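Local coordinates for quinonprotein alcohol dehydrogenase-like protein (Bacteroides thetaiotaomicron VPI-5482, PDB 4R5O) that is of unknown function but joins an immunoglobulin-like beta-sandwich to a seven-bladed beta-propeller and binds calcium ions, at residues A[51-56]-A[78-83]; A[71-76]-A[94-99]; A[110-115]-A[134-139]; A[128-133]-A[174-179]. One frame throughout, in Å; residues are numbered along the deposited sequence.

Interaction 1: A[51-56]-A[78-83]. With ACT (acetate ion), chain H.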
loop_
_atom_site.group_PDB
_atom_site.type_symbol
_atom_site.label_atom_id
_atom_site.label_comp_id
_atom_site.label_asym_id
_atom_site.label_seq_id
_atom_site.Cartn_x
_atom_site.Cartn_y
_atom_site.Cartn_z
ATOM N N SER A 51 26.053 -19.337 -16.917
ATOM C CA SER A 51 25.607 -18.803 -15.635
ATOM C C SER A 51 24.744 -17.591 -15.902
ATOM O O SER A 51 25.227 -16.575 -16.402
ATOM C CB SER A 51 26.789 -18.473 -14.728
ATOM O OG SER A 51 26.400 -17.954 -13.463
ATOM N N TRP A 52 23.450 -17.731 -15.643
ATOM C CA TRP A 52 22.463 -16.680 -15.865
ATOM C C TRP A 52 22.124 -16.036 -14.551
ATOM O O TRP A 52 21.581 -16.704 -13.667
ATOM C CB TRP A 52 21.205 -17.252 -16.545
ATOM C CG TRP A 52 21.450 -17.782 -17.928
ATOM C CD1 TRP A 52 21.839 -19.042 -18.267
ATOM C CD2 TRP A 52 21.331 -17.052 -19.160
ATOM N NE1 TRP A 52 21.937 -19.156 -19.639
ATOM C CE2 TRP A 52 21.647 -17.945 -20.211
ATOM C CE3 TRP A 52 20.959 -15.734 -19.481
ATOM C CZ2 TRP A 52 21.575 -17.573 -21.560
ATOM C CZ3 TRP A 52 20.932 -15.355 -20.817
ATOM C CH2 TRP A 52 21.223 -16.271 -21.842
ATOM N N LEU A 53 22.479 -14.746 -14.407
ATOM C CA LEU A 53 22.242 -14.002 -13.183
ATOM C C LEU A 53 21.097 -13.042 -13.371
ATOM O O LEU A 53 21.166 -12.159 -14.231
ATOM C CB LEU A 53 23.502 -13.235 -12.715
ATOM C CG LEU A 53 24.835 -14.004 -12.668
ATOM C CD1 LEU A 53 25.932 -13.117 -12.169
ATOM C CD2 LEU A 53 24.770 -15.234 -11.792
ATOM N N VAL A 54 20.037 -13.231 -12.570
ATOM C CA VAL A 54 18.856 -12.362 -12.510
ATOM C C VAL A 54 19.031 -11.513 -11.266
ATOM O O VAL A 54 19.156 -12.053 -10.167
ATOM C CB VAL A 54 17.525 -13.148 -12.540
ATOM C CG1 VAL A 54 16.340 -12.195 -12.418
ATOM C CG2 VAL A 54 17.420 -13.997 -13.807
ATOM N N ASN A 55 19.181 -10.205 -11.455
ATOM C CA ASN A 55 19.474 -9.237 -10.388
ATOM C C ASN A 55 20.680 -9.725 -9.524
ATOM O O ASN A 55 20.639 -9.659 -8.292
ATOM C CB ASN A 55 18.251 -8.970 -9.527
ATOM C CG ASN A 55 17.164 -8.257 -10.270
ATOM O OD1 ASN A 55 17.413 -7.296 -11.007
ATOM N ND2 ASN A 55 15.924 -8.672 -10.047
ATOM N N GLY A 56 21.729 -10.208 -10.207
ATOM C CA GLY A 56 22.970 -10.681 -9.599
ATOM C C GLY A 56 22.931 -12.053 -8.958
ATOM O O GLY A 56 23.960 -12.527 -8.474
ATOM N N SER A 78 22.489 -10.922 -16.589
ATOM C CA SER A 78 23.845 -11.197 -17.042
ATOM C C SER A 78 23.962 -12.629 -17.488
ATOM O O SER A 78 23.302 -13.531 -16.951
ATOM C CB SER A 78 24.883 -10.904 -15.964
ATOM O OG SER A 78 24.912 -9.524 -15.644
ATOM N N CYS A 79 24.820 -12.835 -18.476
ATOM C CA CYS A 79 25.103 -14.156 -18.984
ATOM C C CYS A 79 26.585 -14.320 -19.035
ATOM O O CYS A 79 27.262 -13.631 -19.802
ATOM C CB CYS A 79 24.451 -14.385 -20.339
ATOM S SG CYS A 79 24.820 -15.995 -21.048
ATOM N N ILE A 80 27.099 -15.200 -18.178
ATOM C CA ILE A 80 28.515 -15.513 -18.124
ATOM C C ILE A 80 28.695 -16.867 -18.784
ATOM O O ILE A 80 28.110 -17.849 -18.331
ATOM C CB ILE A 80 29.064 -15.461 -16.672
ATOM C CG1 ILE A 80 28.610 -14.173 -15.932
ATOM C CG2 ILE A 80 30.579 -15.610 -16.674
ATOM C CD1 ILE A 80 28.860 -14.152 -14.491
ATOM N N ILE A 81 29.439 -16.910 -19.896
ATOM C CA ILE A 81 29.743 -18.157 -20.614
ATOM C C ILE A 81 31.234 -18.394 -20.449
ATOM O O ILE A 81 32.035 -17.520 -20.786
ATOM C CB ILE A 81 29.284 -18.149 -22.094
ATOM C CG1 ILE A 81 27.866 -17.548 -22.226
ATOM C CG2 ILE A 81 29.406 -19.567 -22.699
ATOM C CD1 ILE A 81 27.408 -17.294 -23.579
ATOM N N LYS A 82 31.584 -19.560 -19.885
ATOM C CA LYS A 82 32.936 -19.976 -19.502
ATOM C C LYS A 82 33.372 -21.273 -20.201
ATOM O O LYS A 82 32.557 -22.174 -20.363
ATOM C CB LYS A 82 32.874 -20.191 -17.973
ATOM C CG LYS A 82 34.128 -20.608 -17.225
ATOM C CD LYS A 82 33.791 -20.684 -15.727
ATOM C CE LYS A 82 34.928 -21.148 -14.850
ATOM N NZ LYS A 82 34.530 -21.176 -13.415
ATOM N N ASN A 83 34.655 -21.374 -20.594
ATOM C CA ASN A 83 35.272 -22.609 -21.130
ATOM C C ASN A 83 36.725 -22.651 -20.633
ATOM O O ASN A 83 37.167 -21.704 -19.986
ATOM C CB ASN A 83 35.167 -22.751 -22.670
ATOM C CG ASN A 83 35.979 -21.804 -23.523
ATOM O OD1 ASN A 83 36.767 -20.978 -23.049
ATOM N ND2 ASN A 83 35.805 -21.918 -24.831
HETATM C C ACT H . 12.995 -10.555 -9.184
HETATM O O ACT H . 13.914 -9.944 -8.598
HETATM O OXT ACT H . 12.751 -10.509 -10.436
HETATM C CH3 ACT H . 12.104 -11.451 -8.295
#

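Interaction 2: A[71-76]-A[94-99]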
loop_
_atom_site.group_PDB
_atom_site.type_symbol
_atom_site.label_atom_id
_atom_site.label_comp_id
_atom_site.label_asym_id
_atom_site.label_seq_id
_atom_site.Cartn_x
_atom_site.Cartn_y
_atom_site.Cartn_z
ATOM N N ASN A 71 4.408 -12.047 -13.638
ATOM C CA ASN A 71 4.183 -11.026 -12.625
ATOM C C ASN A 71 4.776 -9.669 -13.038
ATOM O O ASN A 71 5.818 -9.667 -13.679
ATOM C CB ASN A 71 4.818 -11.483 -11.302
ATOM C CG ASN A 71 3.966 -11.193 -10.078
ATOM O OD1 ASN A 71 2.831 -11.678 -9.971
ATOM N ND2 ASN A 71 4.520 -10.503 -9.075
ATOM N N PRO A 72 4.196 -8.496 -12.666
ATOM C CA PRO A 72 4.888 -7.228 -12.949
ATOM C C PRO A 72 6.307 -7.283 -12.398
ATOM O O PRO A 72 6.472 -7.649 -11.235
ATOM C CB PRO A 72 4.023 -6.182 -12.231
ATOM C CG PRO A 72 2.701 -6.802 -12.119
ATOM C CD PRO A 72 2.974 -8.253 -11.878
ATOM N N CYS A 73 7.324 -7.022 -13.244
ATOM C CA CYS A 73 8.721 -7.120 -12.826
ATOM C C CYS A 73 9.603 -6.192 -13.641
ATOM O O CYS A 73 9.188 -5.647 -14.645
ATOM C CB CYS A 73 9.218 -8.562 -12.947
ATOM S SG CYS A 73 9.297 -9.201 -14.655
ATOM N N ARG A 74 10.841 -6.044 -13.175
ATOM C CA ARG A 74 11.974 -5.342 -13.753
ATOM C C ARG A 74 13.184 -6.059 -13.198
ATOM O O ARG A 74 13.179 -6.399 -12.014
ATOM C CB ARG A 74 11.975 -3.807 -13.518
ATOM C CG ARG A 74 12.106 -3.391 -12.109
ATOM C CD ARG A 74 12.535 -1.960 -11.950
ATOM N NE ARG A 74 12.662 -1.671 -10.517
ATOM C CZ ARG A 74 13.116 -0.543 -9.997
ATOM N NH1 ARG A 74 13.531 0.438 -10.784
ATOM N NH2 ARG A 74 13.173 -0.391 -8.678
ATOM N N ALA A 75 14.154 -6.404 -14.057
ATOM C CA ALA A 75 15.335 -7.157 -13.653
ATOM C C ALA A 75 16.521 -6.889 -14.566
ATOM O O ALA A 75 16.345 -6.561 -15.734
ATOM C CB ALA A 75 15.029 -8.651 -13.654
ATOM N N ASP A 76 17.729 -7.007 -14.003
ATOM C CA ASP A 76 19.008 -6.941 -14.692
ATOM C C ASP A 76 19.394 -8.360 -15.017
ATOM O O ASP A 76 19.165 -9.256 -14.198
ATOM C CB ASP A 76 20.078 -6.211 -13.852
ATOM C CG ASP A 76 19.926 -4.705 -13.758
ATOM O OD1 ASP A 76 19.909 -4.041 -14.823
ATOM O OD2 ASP A 76 19.975 -4.172 -12.623
ATOM N N PHE A 94 15.388 -6.612 -18.432
ATOM C CA PHE A 94 14.050 -6.924 -18.913
ATOM C C PHE A 94 13.027 -6.421 -17.909
ATOM O O PHE A 94 13.347 -6.196 -16.736
ATOM C CB PHE A 94 13.860 -8.415 -19.205
ATOM C CG PHE A 94 13.914 -9.368 -18.042
ATOM C CD1 PHE A 94 15.108 -9.947 -17.657
ATOM C CD2 PHE A 94 12.757 -9.766 -17.400
ATOM C CE1 PHE A 94 15.143 -10.897 -16.642
ATOM C CE2 PHE A 94 12.798 -10.696 -16.374
ATOM C CZ PHE A 94 13.989 -11.267 -16.012
ATOM N N SER A 95 11.815 -6.172 -18.409
ATOM C CA SER A 95 10.689 -5.674 -17.631
ATOM C C SER A 95 9.402 -6.067 -18.299
ATOM O O SER A 95 9.395 -6.381 -19.480
ATOM C CB SER A 95 10.771 -4.155 -17.462
ATOM O OG SER A 95 10.721 -3.499 -18.719
ATOM N N SER A 96 8.315 -6.054 -17.539
ATOM C CA SER A 96 6.961 -6.348 -18.003
ATOM C C SER A 96 6.266 -5.074 -18.461
ATOM O O SER A 96 6.494 -4.018 -17.876
ATOM C CB SER A 96 6.153 -7.019 -16.889
ATOM O OG SER A 96 6.163 -6.237 -15.703
ATOM N N ASN A 97 5.417 -5.170 -19.480
ATOM C CA ASN A 97 4.616 -4.051 -19.957
ATOM C C ASN A 97 3.281 -4.129 -19.230
ATOM O O ASN A 97 2.317 -4.710 -19.733
ATOM C CB ASN A 97 4.475 -4.060 -21.500
ATOM C CG ASN A 97 3.646 -2.920 -22.054
ATOM O OD1 ASN A 97 3.625 -1.807 -21.522
ATOM N ND2 ASN A 97 2.960 -3.153 -23.154
ATOM N N HIS A 98 3.251 -3.622 -18.008
ATOM C CA HIS A 98 2.041 -3.663 -17.190
ATOM C C HIS A 98 1.535 -2.222 -16.932
ATOM O O HIS A 98 2.284 -1.253 -17.092
ATOM C CB HIS A 98 2.288 -4.423 -15.864
ATOM C CG HIS A 98 3.316 -3.786 -14.988
ATOM N ND1 HIS A 98 4.663 -4.063 -15.139
ATOM C CD2 HIS A 98 3.162 -2.883 -13.993
ATOM C CE1 HIS A 98 5.278 -3.334 -14.226
ATOM N NE2 HIS A 98 4.415 -2.606 -13.514
ATOM N N ASN A 99 0.250 -2.107 -16.552
ATOM C CA ASN A 99 -0.403 -0.842 -16.269
ATOM C C ASN A 99 -1.128 -0.970 -14.931
ATOM O O ASN A 99 -2.144 -1.681 -14.822
ATOM C CB ASN A 99 -1.348 -0.481 -17.431
ATOM C CG ASN A 99 -2.008 0.880 -17.366
ATOM O OD1 ASN A 99 -1.853 1.667 -16.433
ATOM N ND2 ASN A 99 -2.757 1.190 -18.391
#

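Interaction 3: A[110-115]-A[134-139]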
loop_
_atom_site.group_PDB
_atom_site.type_symbol
_atom_site.label_atom_id
_atom_site.label_comp_id
_atom_site.label_asym_id
_atom_site.label_seq_id
_atom_site.Cartn_x
_atom_site.Cartn_y
_atom_site.Cartn_z
ATOM N N GLY A 110 2.226 -8.805 4.157
ATOM C CA GLY A 110 3.305 -7.843 4.316
ATOM C C GLY A 110 3.981 -7.338 3.072
ATOM O O GLY A 110 5.174 -7.056 3.108
ATOM N N THR A 111 3.229 -7.171 1.981
ATOM C CA THR A 111 3.780 -6.663 0.710
ATOM C C THR A 111 2.677 -6.058 -0.168
ATOM O O THR A 111 1.493 -6.193 0.138
ATOM C CB THR A 111 4.528 -7.797 -0.072
ATOM O OG1 THR A 111 5.052 -7.262 -1.293
ATOM C CG2 THR A 111 3.656 -9.014 -0.372
ATOM N N PHE A 112 3.085 -5.428 -1.283
ATOM C CA PHE A 112 2.152 -4.873 -2.265
ATOM C C PHE A 112 1.793 -5.922 -3.301
ATOM O O PHE A 112 2.677 -6.436 -3.981
ATOM C CB PHE A 112 2.697 -3.625 -2.963
ATOM C CG PHE A 112 2.894 -2.408 -2.092
ATOM C CD1 PHE A 112 1.869 -1.494 -1.906
ATOM C CD2 PHE A 112 4.132 -2.128 -1.532
ATOM C CE1 PHE A 112 2.075 -0.331 -1.143
ATOM C CE2 PHE A 112 4.327 -0.981 -0.755
ATOM C CZ PHE A 112 3.299 -0.091 -0.564
ATOM N N ASN A 113 0.492 -6.228 -3.413
ATOM C CA ASN A 113 -0.102 -7.170 -4.369
ATOM C C ASN A 113 -1.025 -6.409 -5.330
ATOM O O ASN A 113 -1.652 -5.432 -4.903
ATOM C CB ASN A 113 -0.866 -8.256 -3.628
ATOM C CG ASN A 113 -0.129 -8.848 -2.460
ATOM O OD1 ASN A 113 0.695 -9.744 -2.601
ATOM N ND2 ASN A 113 -0.419 -8.358 -1.266
ATOM N N PHE A 114 -1.103 -6.806 -6.612
ATOM C CA PHE A 114 -1.958 -6.063 -7.536
ATOM C C PHE A 114 -3.063 -6.931 -8.113
ATOM O O PHE A 114 -2.791 -8.030 -8.587
ATOM C CB PHE A 114 -1.155 -5.446 -8.689
ATOM C CG PHE A 114 -1.984 -4.614 -9.649
ATOM C CD1 PHE A 114 -2.375 -3.320 -9.318
ATOM C CD2 PHE A 114 -2.311 -5.100 -10.913
ATOM C CE1 PHE A 114 -3.090 -2.535 -10.229
ATOM C CE2 PHE A 114 -3.065 -4.327 -11.810
ATOM C CZ PHE A 114 -3.464 -3.058 -11.455
ATOM N N TYR A 115 -4.300 -6.412 -8.113
ATOM C CA TYR A 115 -5.440 -7.081 -8.713
ATOM C C TYR A 115 -5.941 -6.265 -9.912
ATOM O O TYR A 115 -6.352 -5.113 -9.764
ATOM C CB TYR A 115 -6.570 -7.319 -7.692
ATOM C CG TYR A 115 -7.794 -7.979 -8.295
ATOM C CD1 TYR A 115 -7.806 -9.341 -8.592
ATOM C CD2 TYR A 115 -8.940 -7.243 -8.574
ATOM C CE1 TYR A 115 -8.932 -9.953 -9.143
ATOM C CE2 TYR A 115 -10.082 -7.851 -9.104
ATOM C CZ TYR A 115 -10.073 -9.203 -9.382
ATOM O OH TYR A 115 -11.208 -9.787 -9.882
ATOM N N LYS A 134 13.521 -7.022 -2.683
ATOM C CA LYS A 134 13.405 -6.221 -1.465
ATOM C C LYS A 134 12.130 -6.554 -0.733
ATOM O O LYS A 134 11.106 -6.865 -1.358
ATOM C CB LYS A 134 13.447 -4.697 -1.736
ATOM C CG LYS A 134 14.802 -4.086 -2.025
ATOM C CD LYS A 134 14.688 -2.537 -2.038
ATOM C CE LYS A 134 15.943 -1.863 -2.559
ATOM N NZ LYS A 134 16.264 -2.259 -3.974
ATOM N N THR A 135 12.179 -6.463 0.592
ATOM C CA THR A 135 11.025 -6.704 1.443
ATOM C C THR A 135 10.771 -5.434 2.253
ATOM O O THR A 135 11.650 -4.584 2.394
ATOM C CB THR A 135 11.240 -7.954 2.304
ATOM O OG1 THR A 135 10.091 -8.125 3.123
ATOM C CG2 THR A 135 12.483 -7.876 3.193
ATOM N N LEU A 136 9.537 -5.294 2.726
ATOM C CA LEU A 136 9.072 -4.172 3.547
ATOM C C LEU A 136 9.115 -4.546 5.046
ATOM O O LEU A 136 8.806 -3.696 5.885
ATOM C CB LEU A 136 7.648 -3.763 3.133
ATOM C CG LEU A 136 7.435 -3.237 1.730
ATOM C CD1 LEU A 136 5.973 -3.229 1.373
ATOM C CD2 LEU A 136 8.003 -1.869 1.579
ATOM N N GLY A 137 9.507 -5.804 5.343
ATOM C CA GLY A 137 9.666 -6.386 6.676
ATOM C C GLY A 137 8.459 -6.297 7.586
ATOM O O GLY A 137 8.601 -6.044 8.784
ATOM N N ILE A 138 7.267 -6.511 7.033
ATOM C CA ILE A 138 6.026 -6.447 7.796
ATOM C C ILE A 138 5.701 -7.852 8.278
ATOM O O ILE A 138 5.195 -8.689 7.514
ATOM C CB ILE A 138 4.885 -5.819 6.963
ATOM C CG1 ILE A 138 5.315 -4.448 6.388
ATOM C CG2 ILE A 138 3.603 -5.741 7.786
ATOM C CD1 ILE A 138 4.447 -3.863 5.322
ATOM N N GLY A 139 6.038 -8.115 9.535
ATOM C CA GLY A 139 5.778 -9.399 10.173
ATOM C C GLY A 139 4.316 -9.551 10.517
ATOM O O GLY A 139 3.543 -8.605 10.352
HETATM O O HOH W 1 7.160 -7.983 4.272
HETATM O O HOH W 2 7.404 -6.997 1.572
#

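Interaction 4: A[128-133]-A[174-179]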
loop_
_atom_site.group_PDB
_atom_site.type_symbol
_atom_site.label_atom_id
_atom_site.label_comp_id
_atom_site.label_asym_id
_atom_site.label_seq_id
_atom_site.Cartn_x
_atom_site.Cartn_y
_atom_site.Cartn_z
ATOM N N ALA A 128 8.426 -7.151 -4.452
ATOM C CA ALA A 128 9.670 -7.894 -4.585
ATOM C C ALA A 128 10.136 -7.968 -6.062
ATOM O O ALA A 128 11.232 -7.481 -6.353
ATOM C CB ALA A 128 9.503 -9.298 -4.016
ATOM N N SER A 129 9.275 -8.515 -6.990
ATOM C CA SER A 129 9.572 -8.730 -8.416
ATOM C C SER A 129 9.967 -7.415 -9.140
ATOM O O SER A 129 10.774 -7.488 -10.069
ATOM C CB SER A 129 8.406 -9.402 -9.151
ATOM O OG SER A 129 7.149 -8.764 -9.039
ATOM N N LEU A 130 9.489 -6.254 -8.702
ATOM C CA LEU A 130 9.872 -4.931 -9.237
ATOM C C LEU A 130 11.031 -4.254 -8.415
ATOM O O LEU A 130 11.416 -3.123 -8.744
ATOM C CB LEU A 130 8.654 -3.969 -9.234
ATOM C CG LEU A 130 7.504 -4.205 -10.204
ATOM C CD1 LEU A 130 6.234 -3.595 -9.668
ATOM C CD2 LEU A 130 7.831 -3.668 -11.573
ATOM N N ASN A 131 11.551 -4.904 -7.329
ATOM C CA ASN A 131 12.583 -4.251 -6.513
ATOM C C ASN A 131 13.678 -5.214 -6.095
ATOM O O ASN A 131 14.239 -5.084 -5.001
ATOM C CB ASN A 131 11.984 -3.587 -5.248
ATOM C CG ASN A 131 11.191 -2.363 -5.594
ATOM O OD1 ASN A 131 11.757 -1.286 -5.827
ATOM N ND2 ASN A 131 9.886 -2.533 -5.776
ATOM N N ALA A 132 14.037 -6.118 -6.998
ATOM C CA ALA A 132 15.119 -7.085 -6.831
ATOM C C ALA A 132 15.013 -7.848 -5.506
ATOM O O ALA A 132 16.013 -8.005 -4.800
ATOM C CB ALA A 132 16.475 -6.370 -6.913
ATOM N N GLY A 133 13.821 -8.330 -5.193
ATOM C CA GLY A 133 13.595 -9.128 -3.997
ATOM C C GLY A 133 13.521 -8.392 -2.682
ATOM O O GLY A 133 13.455 -9.058 -1.650
ATOM N N THR A 174 4.693 3.266 -10.181
ATOM C CA THR A 174 5.566 2.165 -10.573
ATOM C C THR A 174 5.782 1.122 -9.495
ATOM O O THR A 174 6.118 -0.013 -9.847
ATOM C CB THR A 174 6.931 2.707 -10.958
ATOM O OG1 THR A 174 7.448 3.455 -9.853
ATOM C CG2 THR A 174 6.882 3.566 -12.214
ATOM N N LEU A 175 5.656 1.488 -8.205
ATOM C CA LEU A 175 5.870 0.612 -7.030
ATOM C C LEU A 175 7.390 0.470 -6.776
ATOM O O LEU A 175 7.831 -0.389 -6.016
ATOM C CB LEU A 175 5.184 -0.767 -7.207
ATOM C CG LEU A 175 4.622 -1.425 -5.976
ATOM C CD1 LEU A 175 3.542 -0.522 -5.288
ATOM C CD2 LEU A 175 4.032 -2.733 -6.322
ATOM N N TYR A 176 8.182 1.358 -7.383
ATOM C CA TYR A 176 9.623 1.411 -7.218
ATOM C C TYR A 176 9.957 2.015 -5.874
ATOM O O TYR A 176 9.389 3.047 -5.498
ATOM C CB TYR A 176 10.301 2.222 -8.353
ATOM C CG TYR A 176 10.230 1.681 -9.773
ATOM C CD1 TYR A 176 9.613 0.464 -10.055
ATOM C CD2 TYR A 176 10.802 2.380 -10.836
ATOM C CE1 TYR A 176 9.541 -0.029 -11.358
ATOM C CE2 TYR A 176 10.761 1.881 -12.142
ATOM C CZ TYR A 176 10.133 0.673 -12.398
ATOM O OH TYR A 176 10.091 0.156 -13.676
ATOM N N TYR A 177 10.879 1.374 -5.154
ATOM C CA TYR A 177 11.412 1.835 -3.898
ATOM C C TYR A 177 12.181 3.133 -4.134
ATOM O O TYR A 177 12.944 3.213 -5.091
ATOM C CB TYR A 177 12.297 0.727 -3.286
ATOM C CG TYR A 177 13.162 1.170 -2.120
ATOM C CD1 TYR A 177 12.673 1.157 -0.813
ATOM C CD2 TYR A 177 14.468 1.589 -2.321
ATOM C CE1 TYR A 177 13.469 1.558 0.259
ATOM C CE2 TYR A 177 15.264 2.011 -1.266
ATOM C CZ TYR A 177 14.772 1.979 0.027
ATOM O OH TYR A 177 15.602 2.389 1.050
ATOM N N GLU A 178 11.970 4.151 -3.303
ATOM C CA GLU A 178 12.726 5.381 -3.466
ATOM C C GLU A 178 13.693 5.552 -2.319
ATOM O O GLU A 178 14.892 5.740 -2.553
ATOM C CB GLU A 178 11.831 6.596 -3.590
ATOM C CG GLU A 178 11.109 6.611 -4.919
ATOM C CD GLU A 178 10.352 7.884 -5.216
ATOM O OE1 GLU A 178 10.336 8.788 -4.351
ATOM O OE2 GLU A 178 9.798 7.986 -6.333
ATOM N N ASN A 179 13.189 5.452 -1.079
ATOM C CA ASN A 179 14.009 5.645 0.110
ATOM C C ASN A 179 13.328 5.037 1.338
ATOM O O ASN A 179 12.148 4.682 1.281
ATOM C CB ASN A 179 14.233 7.166 0.301
ATOM C CG ASN A 179 15.375 7.581 1.170
ATOM O OD1 ASN A 179 16.178 6.754 1.615
ATOM N ND2 ASN A 179 15.472 8.890 1.411
#

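Interaction 1: A[51-56]-A[78-83]
The carbonyl O of S51 receives the amide N of I80 at 2.9 Å in a nearly straight bond (177°), and the CA-H of the neighbouring C79 leans on the same oxygen. S78 O is used in the same double way, taking L53 N at 2.9 Å while the CA-H of W52 approaches it. S78 N returns a bond to L53 O, and a weak one runs from S51 N to I80 O. The result is a textbook antiparallel pairing of strands 49-54 and 74-83, inner neighbours in the mixed sheet of the N-terminal immunoglobulin-like sandwich.

On one face of this sheet W52 and C79 form a non-hydrogen-bonded pair. C79 SG, anti to its own backbone N (chi1 178°), is carried over the indole: it sits 3.6 Å from the centroid of the six-membered ring, displaced toward the rim on the side of CZ2. C79 CB lies over the same face, nearest CZ3 at 3.7 Å. Beyond the pair, W52 NE1 is bonded to E62 O, and F65 meets the indole. The other face carries S51, L53, S78 and I80; here L53 CD1 touches I80 CD1 at 3.9 Å.

The chemistry is thus divided: backbone bonds fix the register, while the sulfur and CB of C79 against a buried indole supply an apolar, polarisable contact to the W52 side of the sheet.

Interaction 2: A[71-76]-A[94-99]
F94 and A75 face each other as a hydrogen-bonded pair in the beta hairpin of strands 74-83 and 86-97, part of the immunoglobulin-like sandwich. A75 N gives its hydrogen to F94 O at 2.8 Å, and F94 N answers to A75 O at 2.9 Å. The F94 side chain can be followed outward from this pair. Its CB leaves the strand on the face that also holds A75, and CG is set between the backbone N and the carbonyl carbon (chi1 66°), which turns the ring toward the partner strand. CD1 then passes near A75 O, CE1 and CZ lie under A75 CB, each 3.7 Å from it, and CE2 runs between that methyl and C73 SG, the sulfur standing oblique to the ring at 4.2 Å from CE2. Y67 meets the same phenyl edge-to-face.

Further along, the pairing passes from backbone to side chain. S96 N bonds to C73 O at 3.1 Å, but the return bond comes from C73 N to the hydroxyl OG of S96, at 2.8 Å and 161°. OG also shares a hydrogen bond with H98 ND1, so one hydroxyl ties the backbone of C73 to the imidazole and helps fix the turn of that ring. R74 sends its guanidinium away from the hairpin, to L130 O and the ring of Y176.

With its imidazole held in this way, H98 presents a face to P72, whose CB rests 3.6 Å above the ring centre and only 5° from its normal.

Interaction 3: A[110-115]-A[134-139]
L136 and I138 both lean on residues 110-112, the first against F112 and the second against G110. They belong to an irregular loop that leads from the helix 126-129 toward strand 143-149, and so from one four-stranded blade of the propeller to the next.

T135 comes first, and its OG1 reaches a water at 3.2 Å that donates a hydrogen bond to G110 O. L136 follows with two roles. Its amide N gives a hydrogen to a second water at 3.0 Å, and this water donates in turn to G110 O at 2.7 Å. Its side chain, with CG anti to the carbonyl carbon (chi1 -63°), carries CD1 to the CE2 and CD2 atoms of F112, 3.5 Å from CE2. The two side chains cross at about a right angle, and the methyl stands oblique to the ring. Y127 touches both of them, and F153 meets the F112 ring.

After the turn at G137, I138 N bonds to the first water at 3.1 Å. Its CB approaches G110 CA to 3.7 Å, while CD1 lies near G110 O. A side chain on G110 would run into the carbonyl O of I138, so the glycine leaves room for that backbone oxygen. With an alanine in place of I138, CG1, CG2 and CD1 would be gone, and a gap would probably open between G110 and the neighbours V157 and A144.

Polar contact between the segments is therefore mediated: two waters donate to a single carbonyl oxygen and accept from two loop amides, while direct touch is left to apolar carbon.

Interaction 4: A[128-133]-A[174-179]
The carboxamide of N131 bonds at both ends to the backbone of residues 174-179. Its OD1 accepts Y177 N at 2.9 Å (167°), and its ND2 donates to L175 O at 3.0 Å, with that oxygen close to the plane of the amide. Neither end stops there: ND2 also bonds to Y127 O, and OD1 receives a weak hydrogen bond from R74 NH2. The buried amide is therefore matched in sense, donor to carbonyl and acceptor to N-H, and its rotation is fixed. A leucine in its place would probably leave Y177 N and L175 O without their mates.

The backbone of N131 is held as well, since its N bonds to A128 O at 2.8 Å. That oxygen takes G133 N too, the two donors arriving from opposite faces of the carbonyl plane as the chain leaves the helix 126-129.

Strand 177-181 is the outermost strand of a four-stranded propeller blade, and it carries a classic beta bulge, in which E178 and N179 both face I169. Just before it, Y176 N makes a weak bond to T174 OG1, which is also bound to D171.

Beside these polar groups L130 supplies the apolar part. Its CD1 touches T174 O at 3.6 Å and L175 CB at 3.9 Å. The other methyl, CD2, meets the edge of the Y176 ring at CE1, 4.0 Å away, while T174 CB lies over the centre of a face of that ring.

From the N terminus, interaction 1 closes first, joining strand 49-54 to strand 74-83 after an excursion through strands 57-60 and 65-68. Interaction 2 opens before that loop is shut and closes at 94-99, so the two cross, sharing strand 74-83 within one sheet of the sandwich. The chain then enters the propeller. Interactions 3 and 4 also cross: 110-115 packs against the loop 134-139, while 128-133 waits for 174-179 in the following blade. The domains meet largely where interactions 2 and 4 touch, their centres about 11 Å apart, for example through P72 O with S129 OG; N55 against A132 adds a smaller touch between interactions 1 and 4. F112 against L175 links interactions 3 and 4.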